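Local structure of inorganic pyrophosphatase (Helicobacter pylori, 2BQX) at residues Lys85-Gly90 / Ile105-Asp110; His10-Leu15 / Ser159-Leu164; Asn26-Leu31 / Met39-Leu44; Val43-Gln48 / Asp142-Lys147. The protein catalyses the magnesium-dependent hydrolysis of inorganic pyrophosphate to two phosphate ions and works as a homohexamer. All coordinates share one frame; numbering follows the deposited sequence.

Interaction 1 (Lys85-Gly90 / Ile105-Asp110); sequences KARLVG and IALPID
Ile105 O takes the backbone N-H groups of two successive residues on the facing strand. The bond from Val89 N is good, at 3.0 Å to Ile105 O. The second, from Gly90 N to Ile105 O, is weak, at 3.4 Å. Two residues facing one make this a classic beta bulge in the antiparallel hairpin of strands 83-96 and 99-108. Gly90 O accepts from Ile105 N at 2.8 Å, with the donor well above the carbonyl plane. Past the bulge, Leu88 pairs with Ala106, Arg87 with Leu107 and Ala86 with Pro108. The Arg87-Leu107 pair is joined by two backbone bonds.

Arg87 and Leu107 share one face of the hairpin, and Val89, in the bulge, reaches Leu107. Val89 crosses Leu107 at about a right angle, with Val89 CG1 against Leu107 CD1. Leu107 CD1 also lies over one face of the Arg87 guanidinium, 3.6 Å from Arg87 NH1. Leu88 and Ala106 share the other face; Ala106 CB also meets Ala86 CB. Leu88 turns to helix 157-171, where it touches Ala160 and Leu164.

At the end of the strand pair, Ile109 N bonds to Lys85 O. Ile109 CD1 packs on Lys85 CB at 3.7 Å. Arg87 CG sits between its own N and carbonyl carbon (chi1 62°), and the chain then runs extended to NE. Its NH2 is held by Val119 O. The salt bridge to Asp110 is long, and the guanidinium and carboxylate planes stand 74° apart. A water fills in. It accepts from Arg87 NH1 and donates to Pro108 O and to Asp110 OD1, 2.7 Å from each of these oxygens.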
# COMPACT_ATOMS: atom_id res chain seq x y z
N LYS A 85 -11.93 -7.22 -20.50
CA LYS A 85 -12.68 -8.22 -21.26
C LYS A 85 -12.70 -9.45 -20.36
O LYS A 85 -11.65 -9.93 -19.92
CB LYS A 85 -11.97 -8.54 -22.58
CG LYS A 85 -11.95 -7.39 -23.58
CD LYS A 85 -11.35 -7.85 -24.90
CE LYS A 85 -11.47 -6.77 -25.96
NZ LYS A 85 -11.01 -7.27 -27.30
N ALA A 86 -13.89 -9.95 -20.08
CA ALA A 86 -14.04 -11.09 -19.19
C ALA A 86 -14.84 -12.24 -19.79
O ALA A 86 -15.36 -12.15 -20.91
CB ALA A 86 -14.70 -10.63 -17.90
N ARG A 87 -14.93 -13.34 -19.04
CA ARG A 87 -15.70 -14.50 -19.48
C ARG A 87 -16.53 -14.96 -18.30
O ARG A 87 -16.07 -14.97 -17.16
CB ARG A 87 -14.77 -15.61 -19.95
CG ARG A 87 -13.82 -16.15 -18.90
CD ARG A 87 -12.77 -17.05 -19.54
NE ARG A 87 -11.82 -17.57 -18.58
CZ ARG A 87 -12.08 -18.55 -17.72
NH1 ARG A 87 -11.14 -18.95 -16.87
NH2 ARG A 87 -13.27 -19.14 -17.72
N LEU A 88 -17.78 -15.34 -18.57
CA LEU A 88 -18.69 -15.79 -17.52
C LEU A 88 -18.41 -17.20 -17.01
O LEU A 88 -18.01 -18.08 -17.77
CB LEU A 88 -20.13 -15.75 -18.03
CG LEU A 88 -21.03 -14.54 -17.80
CD1 LEU A 88 -20.28 -13.25 -17.98
CD2 LEU A 88 -22.22 -14.64 -18.76
N VAL A 89 -18.63 -17.40 -15.72
CA VAL A 89 -18.49 -18.72 -15.11
C VAL A 89 -19.67 -19.00 -14.18
O VAL A 89 -19.82 -20.11 -13.68
CB VAL A 89 -17.15 -18.89 -14.33
CG1 VAL A 89 -15.97 -18.80 -15.29
CG2 VAL A 89 -17.03 -17.85 -13.23
N GLY A 90 -20.50 -17.98 -13.96
CA GLY A 90 -21.65 -18.16 -13.09
C GLY A 90 -22.41 -16.88 -12.77
O GLY A 90 -22.16 -15.84 -13.36
N ILE A 105 -20.81 -13.56 -12.41
CA ILE A 105 -19.50 -13.92 -11.85
C ILE A 105 -18.59 -14.17 -13.04
O ILE A 105 -18.86 -15.05 -13.87
CB ILE A 105 -19.58 -15.21 -11.00
CG1 ILE A 105 -20.60 -15.04 -9.87
CG2 ILE A 105 -18.20 -15.57 -10.45
CD1 ILE A 105 -20.33 -13.89 -8.93
N ALA A 106 -17.50 -13.41 -13.13
CA ALA A 106 -16.59 -13.55 -14.27
C ALA A 106 -15.11 -13.54 -13.92
O ALA A 106 -14.73 -13.26 -12.79
CB ALA A 106 -16.88 -12.45 -15.28
N LEU A 107 -14.30 -13.82 -14.94
CA LEU A 107 -12.85 -13.82 -14.82
C LEU A 107 -12.30 -13.11 -16.05
O LEU A 107 -12.96 -13.07 -17.10
CB LEU A 107 -12.32 -15.26 -14.80
CG LEU A 107 -12.57 -16.09 -13.53
CD1 LEU A 107 -12.44 -17.56 -13.84
CD2 LEU A 107 -11.58 -15.67 -12.45
N PRO A 108 -11.11 -12.51 -15.95
CA PRO A 108 -10.57 -11.83 -17.13
C PRO A 108 -10.33 -12.91 -18.16
O PRO A 108 -10.15 -14.07 -17.80
CB PRO A 108 -9.25 -11.25 -16.62
CG PRO A 108 -9.51 -11.04 -15.16
CD PRO A 108 -10.25 -12.30 -14.77
N ILE A 109 -10.34 -12.56 -19.44
CA ILE A 109 -10.09 -13.58 -20.45
C ILE A 109 -8.63 -14.01 -20.31
O ILE A 109 -7.79 -13.24 -19.84
CB ILE A 109 -10.34 -13.06 -21.88
CG1 ILE A 109 -9.56 -11.76 -22.11
CG2 ILE A 109 -11.84 -12.84 -22.10
CD1 ILE A 109 -9.67 -11.24 -23.53
N ASP A 110 -8.34 -15.25 -20.71
CA ASP A 110 -6.98 -15.79 -20.60
C ASP A 110 -5.91 -14.93 -21.27
O ASP A 110 -4.76 -14.91 -20.83
CB ASP A 110 -6.93 -17.21 -21.17
CG ASP A 110 -7.64 -18.22 -20.29
OD1 ASP A 110 -7.96 -17.89 -19.13
OD2 ASP A 110 -7.86 -19.36 -20.74
O HOH W 1 -9.42 -16.64 -17.22

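Interaction 2 (His10-Leu15 / Ser159-Leu164); sequences HDADSL and SAIKVL
Leu164 reaches from helix 157-171 to the chain at His10-Leu15. Its CB starts out toward that segment. CG lies anti to the backbone N (chi1 177°), which carries the branch out from the helix. Leu164 CD1 comes to 4.1 Å from Leu15 CD1. CD2 does more of the touching. Leu164 CD2 lies 3.9 Å from Leu15 CD1. It is 3.8 Å from Leu164 CD2 to the backbone oxygen His10 O, and 4.2 Å from Leu164 CD2 to Ala12 CA. The tip of Leu164 therefore rests against three residues of the N-terminal segment. The two leucine side chains slide past each other in opposite directions.

One helical turn earlier, Ile161 makes the second contact. Ile161 CG1 meets Ala12 CB at 4.0 Å. All these meetings across the two segments are van der Waals contacts between carbon atoms, apart from the touch on His10 O.

The N-terminal side is shaped by a type I beta turn from Asp11 to Ser14. Ser14 N bonds to Asp11 O at 2.8 Å and closes it. Asp11 OD2 adds a weak bond from Asp13 N. The turn presents Ala12 CB to the helix. Leu15 returns to the sheet beside Leu88, where backbone bonds join Ala12 to Leu88 and Leu15 to Ala86. Asp13 OD1 forms a salt bridge with Lys157 of the same helix.

Leu15 is buried, whereas Ala12 and Ile161 are partly exposed. The contact is alpha/beta packing: the C-terminal helix lies against the central beta sheet and the N-terminal turn at its margin.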
# COMPACT_ATOMS: atom_id res chain seq x y z
N HIS A 10 -20.47 -8.44 -26.35
CA HIS A 10 -21.45 -9.12 -25.50
C HIS A 10 -21.24 -10.63 -25.52
O HIS A 10 -22.11 -11.40 -25.11
CB HIS A 10 -22.87 -8.77 -25.97
CG HIS A 10 -23.33 -7.41 -25.54
ND1 HIS A 10 -24.37 -6.75 -26.15
CD2 HIS A 10 -22.90 -6.60 -24.55
CE1 HIS A 10 -24.56 -5.59 -25.55
NE2 HIS A 10 -23.68 -5.47 -24.58
N ASP A 11 -20.08 -11.05 -26.01
CA ASP A 11 -19.77 -12.47 -26.07
C ASP A 11 -19.56 -12.98 -24.65
O ASP A 11 -18.75 -12.44 -23.89
CB ASP A 11 -18.51 -12.69 -26.91
CG ASP A 11 -18.20 -14.16 -27.13
OD1 ASP A 11 -17.17 -14.46 -27.77
OD2 ASP A 11 -18.99 -15.01 -26.67
N ALA A 12 -20.29 -14.04 -24.30
CA ALA A 12 -20.23 -14.64 -22.97
C ALA A 12 -18.81 -15.01 -22.55
O ALA A 12 -18.49 -15.02 -21.36
CB ALA A 12 -21.12 -15.87 -22.91
N ASP A 13 -17.97 -15.33 -23.53
CA ASP A 13 -16.59 -15.71 -23.26
C ASP A 13 -15.62 -14.56 -23.51
O ASP A 13 -14.41 -14.77 -23.53
CB ASP A 13 -16.19 -16.92 -24.10
CG ASP A 13 -16.90 -18.19 -23.67
OD1 ASP A 13 -16.88 -18.50 -22.46
OD2 ASP A 13 -17.46 -18.89 -24.54
N SER A 14 -16.15 -13.36 -23.71
CA SER A 14 -15.32 -12.18 -23.93
C SER A 14 -16.20 -10.93 -23.92
O SER A 14 -16.29 -10.22 -24.92
CB SER A 14 -14.59 -12.27 -25.27
OG SER A 14 -13.72 -11.16 -25.45
N LEU A 15 -16.85 -10.67 -22.78
CA LEU A 15 -17.72 -9.51 -22.67
C LEU A 15 -17.02 -8.37 -21.94
O LEU A 15 -16.22 -8.60 -21.03
CB LEU A 15 -19.01 -9.87 -21.93
CG LEU A 15 -18.95 -10.14 -20.43
CD1 LEU A 15 -20.37 -10.19 -19.86
CD2 LEU A 15 -18.22 -11.44 -20.16
N SER A 159 -26.62 -20.70 -16.61
CA SER A 159 -27.61 -19.79 -16.06
C SER A 159 -27.19 -18.34 -16.25
O SER A 159 -28.00 -17.47 -16.58
CB SER A 159 -27.83 -20.06 -14.57
OG SER A 159 -28.75 -19.13 -14.02
N ALA A 160 -25.90 -18.07 -16.06
CA ALA A 160 -25.37 -16.73 -16.21
C ALA A 160 -25.56 -16.22 -17.64
O ALA A 160 -25.88 -15.05 -17.86
CB ALA A 160 -23.88 -16.70 -15.84
N ILE A 161 -25.35 -17.11 -18.61
CA ILE A 161 -25.51 -16.75 -20.02
C ILE A 161 -26.95 -16.33 -20.29
O ILE A 161 -27.20 -15.38 -21.04
CB ILE A 161 -25.11 -17.94 -20.93
CG1 ILE A 161 -23.60 -18.16 -20.85
CG2 ILE A 161 -25.53 -17.66 -22.38
CD1 ILE A 161 -23.11 -19.45 -21.46
N LYS A 162 -27.89 -17.03 -19.68
CA LYS A 162 -29.30 -16.70 -19.85
C LYS A 162 -29.58 -15.30 -19.32
O LYS A 162 -30.29 -14.51 -19.94
CB LYS A 162 -30.18 -17.72 -19.13
CG LYS A 162 -30.23 -19.07 -19.82
CD LYS A 162 -31.10 -20.06 -19.07
CE LYS A 162 -31.32 -21.33 -19.87
NZ LYS A 162 -30.03 -22.00 -20.21
N VAL A 163 -29.00 -15.00 -18.16
CA VAL A 163 -29.16 -13.70 -17.53
C VAL A 163 -28.61 -12.60 -18.43
O VAL A 163 -29.24 -11.56 -18.62
CB VAL A 163 -28.44 -13.66 -16.16
CG1 VAL A 163 -28.49 -12.27 -15.55
CG2 VAL A 163 -29.08 -14.67 -15.22
N LEU A 164 -27.42 -12.85 -18.98
CA LEU A 164 -26.79 -11.89 -19.86
C LEU A 164 -27.61 -11.65 -21.13
O LEU A 164 -27.86 -10.51 -21.50
CB LEU A 164 -25.38 -12.36 -20.25
CG LEU A 164 -24.65 -11.46 -21.25
CD1 LEU A 164 -24.44 -10.07 -20.64
CD2 LEU A 164 -23.32 -12.08 -21.60

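Interaction 3 (Asn26-Leu31 / Met39-Leu44); sequences NIKYEL and MVDRVL
Lys28 O accepts two backbone N-H groups, from Asp41 N at 2.9 Å and from Arg42 N at 3.1 Å. Lys28 N bonds to Arg42 O at 2.7 Å. The close-packed side carries Ile27, Tyr29, Val40 and Val43, all buried. Tyr29 and Val40 lie side by side, with Tyr29 CE1 3.8 Å from Val40 CG2. Ile27 CG2 covers part of one Tyr29 ring face. Tyr29 OH hydrogen-bonds to Gln79 N of a second subunit, and Ala77 of that subunit packs on Ile27.

This is a two-stranded antiparallel hairpin, with a classic beta bulge where Asp41 and Arg42 both face Lys28. It holds Lys28 and Arg42, both predicted to bind substrate.

The other side is polar and more open, with Glu30 exposed. Lys28 CG is anti to its own N (chi1 175°) and the chain bends only at its end. Lys28 NZ thus reaches Asp41 OD1 at 2.9 Å, on the anti side and 34° out of the carboxylate plane. Glu30 OE1 lies 3.6 Å from Lys28 NZ and completes a salt-bridge network. Glu30 OE1 and Asp41 OD1 are 4.0 Å apart, and the lysine probably offsets their repulsion. Arg42 turns away to Lys111 O of the second subunit.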
# COMPACT_ATOMS: atom_id res chain seq x y z
N ASN A 26 -12.87 -0.14 -0.25
CA ASN A 26 -14.10 0.03 0.51
C ASN A 26 -14.83 1.24 -0.07
O ASN A 26 -15.75 1.78 0.54
CB ASN A 26 -13.81 0.22 2.01
CG ASN A 26 -13.06 1.50 2.32
OD1 ASN A 26 -12.39 2.07 1.45
ND2 ASN A 26 -13.14 1.96 3.57
N ILE A 27 -14.42 1.65 -1.27
CA ILE A 27 -15.04 2.80 -1.93
C ILE A 27 -15.74 2.36 -3.21
O ILE A 27 -15.10 1.86 -4.14
CB ILE A 27 -14.01 3.88 -2.30
CG1 ILE A 27 -13.29 4.38 -1.04
CG2 ILE A 27 -14.73 5.05 -2.99
CD1 ILE A 27 -12.16 5.35 -1.32
N LYS A 28 -17.05 2.55 -3.26
CA LYS A 28 -17.80 2.20 -4.46
C LYS A 28 -17.95 3.43 -5.35
O LYS A 28 -18.46 4.46 -4.91
CB LYS A 28 -19.20 1.70 -4.08
CG LYS A 28 -20.11 1.42 -5.26
CD LYS A 28 -21.49 0.99 -4.78
CE LYS A 28 -22.41 0.62 -5.94
NZ LYS A 28 -22.72 1.79 -6.81
N TYR A 29 -17.48 3.33 -6.59
CA TYR A 29 -17.61 4.44 -7.54
C TYR A 29 -18.77 4.07 -8.46
O TYR A 29 -19.22 2.92 -8.48
CB TYR A 29 -16.34 4.61 -8.39
CG TYR A 29 -15.14 5.10 -7.61
CD1 TYR A 29 -14.93 6.46 -7.39
CD2 TYR A 29 -14.24 4.19 -7.05
CE1 TYR A 29 -13.85 6.91 -6.64
CE2 TYR A 29 -13.16 4.63 -6.30
CZ TYR A 29 -12.97 5.99 -6.09
OH TYR A 29 -11.92 6.43 -5.31
N GLU A 30 -19.25 5.05 -9.22
CA GLU A 30 -20.34 4.81 -10.16
C GLU A 30 -20.17 5.72 -11.36
O GLU A 30 -20.19 6.94 -11.23
CB GLU A 30 -21.69 5.05 -9.49
CG GLU A 30 -22.88 4.93 -10.43
CD GLU A 30 -24.20 4.90 -9.69
OE1 GLU A 30 -24.54 3.85 -9.10
OE2 GLU A 30 -24.89 5.94 -9.69
N LEU A 31 -20.01 5.12 -12.53
CA LEU A 31 -19.82 5.87 -13.76
C LEU A 31 -21.12 6.53 -14.23
O LEU A 31 -22.17 5.89 -14.28
CB LEU A 31 -19.29 4.96 -14.86
CG LEU A 31 -18.81 5.64 -16.14
CD1 LEU A 31 -17.54 6.42 -15.84
CD2 LEU A 31 -18.55 4.60 -17.22
N MET A 39 -18.15 8.86 -10.45
CA MET A 39 -18.67 9.44 -9.22
C MET A 39 -18.41 8.60 -7.98
O MET A 39 -18.51 7.37 -8.02
CB MET A 39 -20.19 9.63 -9.34
CG MET A 39 -20.67 10.28 -10.62
SD MET A 39 -20.19 12.00 -10.76
CE MET A 39 -21.08 12.70 -9.39
N VAL A 40 -18.06 9.26 -6.89
CA VAL A 40 -17.85 8.57 -5.63
C VAL A 40 -19.27 8.32 -5.16
O VAL A 40 -20.03 9.26 -4.93
CB VAL A 40 -17.14 9.46 -4.60
CG1 VAL A 40 -17.04 8.73 -3.27
CG2 VAL A 40 -15.75 9.83 -5.10
N ASP A 41 -19.65 7.05 -5.03
CA ASP A 41 -21.02 6.72 -4.65
C ASP A 41 -21.20 6.34 -3.19
O ASP A 41 -22.14 6.77 -2.53
CB ASP A 41 -21.52 5.58 -5.55
CG ASP A 41 -23.01 5.33 -5.40
OD1 ASP A 41 -23.39 4.15 -5.29
OD2 ASP A 41 -23.80 6.30 -5.41
N ARG A 42 -20.28 5.53 -2.66
CA ARG A 42 -20.43 5.12 -1.28
C ARG A 42 -19.14 4.60 -0.67
O ARG A 42 -18.31 4.01 -1.35
CB ARG A 42 -21.50 4.02 -1.20
CG ARG A 42 -21.66 3.36 0.16
CD ARG A 42 -22.30 4.31 1.15
NE ARG A 42 -23.43 5.01 0.55
CZ ARG A 42 -24.48 4.42 -0.01
NH1 ARG A 42 -25.45 5.15 -0.53
NH2 ARG A 42 -24.56 3.09 -0.04
N VAL A 43 -18.98 4.85 0.62
CA VAL A 43 -17.83 4.34 1.36
C VAL A 43 -18.50 3.37 2.31
O VAL A 43 -19.38 3.75 3.09
CB VAL A 43 -17.09 5.42 2.16
CG1 VAL A 43 -15.94 4.79 2.93
CG2 VAL A 43 -16.55 6.50 1.22
N LEU A 44 -18.11 2.10 2.24
CA LEU A 44 -18.70 1.07 3.10
C LEU A 44 -18.78 1.52 4.56
O LEU A 44 -17.83 2.08 5.10
CB LEU A 44 -17.88 -0.22 3.00
CG LEU A 44 -17.84 -0.91 1.63
CD1 LEU A 44 -16.95 -2.14 1.71
CD2 LEU A 44 -19.25 -1.31 1.20

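Interaction 4 (Val43-Gln48 / Asp142-Lys147); sequences VLYGAQ and DLEPNK
Two loops near the predicted substrate site meet here, one after strand 38-43 and one after helix 127-139. Tyr45 carries the contact from the first loop, and Leu143, Glu144 and Pro145 receive it. Glu144 CG sits over the centre of the Tyr45 ring, 3.6 Å from the centroid. It is only 5° off the ring normal, a well-centred CH-pi contact. The two side chains cross at about a right angle.

Leu143 packs nearer the backbone. Leu143 CB meets Tyr45 CB at 3.7 Å, and Leu143 CD1 reaches Tyr45 O at 3.6 Å. The same methyl, Leu143 CD1, touches Gly46 CA at 3.8 Å. Tyr45 CG lies anti to its carbonyl carbon (chi1 -77°), and the ring extends over the second loop. There Tyr45 CD2 comes to 3.5 Å from Leu143 O, and Tyr45 CE2 lies 4.2 Å from Pro145 CD. A type II beta turn from Glu144 to Lys147 follows, closed by a weak backbone bond.

A water lies between the loops. It accepts from Tyr45 N at 2.8 Å and is 2.7 Å from Glu144 OE2. Pro114 of the second subunit packs on Tyr45, and His135 of a third subunit packs on Leu143.

Glu144 thus uses two parts of its side chain. The CG methylene rests on the aromatic face. In the buried carboxylate, OE1 is held by a salt bridge to Arg42, and the water lies beside OE2. The charge of Glu144 probably helps to orient and balance Arg42, a predicted substrate ligand.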
# COMPACT_ATOMS: atom_id res chain seq x y z
N VAL A 43 -18.98 4.85 0.62
CA VAL A 43 -17.83 4.34 1.36
C VAL A 43 -18.50 3.37 2.31
O VAL A 43 -19.38 3.75 3.09
CB VAL A 43 -17.09 5.42 2.16
CG1 VAL A 43 -15.94 4.79 2.93
CG2 VAL A 43 -16.55 6.50 1.22
N LEU A 44 -18.11 2.10 2.24
CA LEU A 44 -18.70 1.07 3.10
C LEU A 44 -18.78 1.52 4.56
O LEU A 44 -17.83 2.08 5.10
CB LEU A 44 -17.88 -0.22 3.00
CG LEU A 44 -17.84 -0.91 1.63
CD1 LEU A 44 -16.95 -2.14 1.71
CD2 LEU A 44 -19.25 -1.31 1.20
N TYR A 45 -19.93 1.27 5.18
CA TYR A 45 -20.14 1.64 6.58
C TYR A 45 -19.37 0.72 7.52
O TYR A 45 -18.98 1.13 8.61
CB TYR A 45 -21.62 1.55 6.94
CG TYR A 45 -22.49 2.69 6.45
CD1 TYR A 45 -22.29 3.29 5.21
CD2 TYR A 45 -23.58 3.12 7.22
CE1 TYR A 45 -23.15 4.29 4.74
CE2 TYR A 45 -24.44 4.11 6.77
CZ TYR A 45 -24.23 4.69 5.53
OH TYR A 45 -25.09 5.66 5.08
N GLY A 46 -19.17 -0.52 7.09
CA GLY A 46 -18.47 -1.48 7.92
C GLY A 46 -17.02 -1.68 7.58
O GLY A 46 -16.51 -1.15 6.59
N ALA A 47 -16.34 -2.45 8.43
CA ALA A 47 -14.93 -2.76 8.25
C ALA A 47 -14.84 -3.90 7.25
O ALA A 47 -14.50 -5.03 7.60
CB ALA A 47 -14.33 -3.18 9.59
N GLN A 48 -15.15 -3.59 6.00
CA GLN A 48 -15.14 -4.58 4.94
C GLN A 48 -14.46 -4.06 3.68
O GLN A 48 -14.10 -2.89 3.60
CB GLN A 48 -16.58 -4.98 4.61
CG GLN A 48 -17.29 -5.73 5.73
CD GLN A 48 -18.79 -5.84 5.50
OE1 GLN A 48 -19.54 -4.89 5.73
NE2 GLN A 48 -19.23 -7.00 5.04
N ASP A 142 -25.54 -4.16 6.14
CA ASP A 142 -26.17 -4.29 7.46
C ASP A 142 -26.33 -2.94 8.14
O ASP A 142 -27.42 -2.61 8.62
CB ASP A 142 -25.34 -5.18 8.40
CG ASP A 142 -25.44 -6.67 8.08
OD1 ASP A 142 -26.38 -7.09 7.37
OD2 ASP A 142 -24.57 -7.43 8.57
N LEU A 143 -25.26 -2.15 8.18
CA LEU A 143 -25.27 -0.85 8.84
C LEU A 143 -26.02 0.26 8.11
O LEU A 143 -26.26 1.32 8.68
CB LEU A 143 -23.83 -0.40 9.11
CG LEU A 143 -23.03 -1.28 10.07
CD1 LEU A 143 -21.57 -0.86 10.07
CD2 LEU A 143 -23.61 -1.20 11.47
N GLU A 144 -26.37 0.04 6.85
CA GLU A 144 -27.10 1.06 6.12
C GLU A 144 -28.57 0.97 6.45
O GLU A 144 -29.20 -0.07 6.25
CB GLU A 144 -26.87 0.91 4.62
CG GLU A 144 -25.47 1.33 4.19
CD GLU A 144 -25.26 1.24 2.70
OE1 GLU A 144 -26.21 1.57 1.96
OE2 GLU A 144 -24.16 0.84 2.27
N PRO A 145 -29.15 2.05 6.97
CA PRO A 145 -30.57 2.05 7.33
C PRO A 145 -31.51 1.87 6.14
O PRO A 145 -31.27 2.40 5.06
CB PRO A 145 -30.75 3.40 8.02
CG PRO A 145 -29.69 4.26 7.39
CD PRO A 145 -28.51 3.33 7.33
N ASN A 146 -32.57 1.10 6.35
CA ASN A 146 -33.57 0.86 5.31
C ASN A 146 -33.06 0.04 4.13
O ASN A 146 -33.70 -0.00 3.08
CB ASN A 146 -34.12 2.20 4.82
CG ASN A 146 -34.55 3.10 5.96
OD1 ASN A 146 -35.31 2.69 6.83
ND2 ASN A 146 -34.05 4.34 5.97
N LYS A 147 -31.91 -0.60 4.30
CA LYS A 147 -31.34 -1.42 3.23
C LYS A 147 -30.92 -2.78 3.78
O LYS A 147 -30.57 -2.91 4.95
CB LYS A 147 -30.15 -0.71 2.59
CG LYS A 147 -30.54 0.52 1.80
CD LYS A 147 -29.32 1.25 1.27
CE LYS A 147 -29.71 2.43 0.39
NZ LYS A 147 -30.36 1.97 -0.87
O HOH W 2 -22.07 0.08 3.80

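In the fold
Interactions 1 and 2 form one block, with centres 9 Å apart. Strands 83-96 and 14-21 are neighbours there: Ala86 O lies 2.8 Å from Leu15 N, and Leu88 N lies 2.9 Å from Ala12 O. Interactions 3 and 4 lie on the opposite side of the chain's centre, with centres 13 Å apart. They share Val43 and Leu44. The salt bridge from Arg42 NH2 to Glu144 OE1, 3.0 Å long, joins them. This second block holds Lys28 and Arg42 of the predicted substrate site and touches the second subunit. The Ile105 side chain of interaction 1 is about 9 Å from that of Asp69, a predicted magnesium ligand.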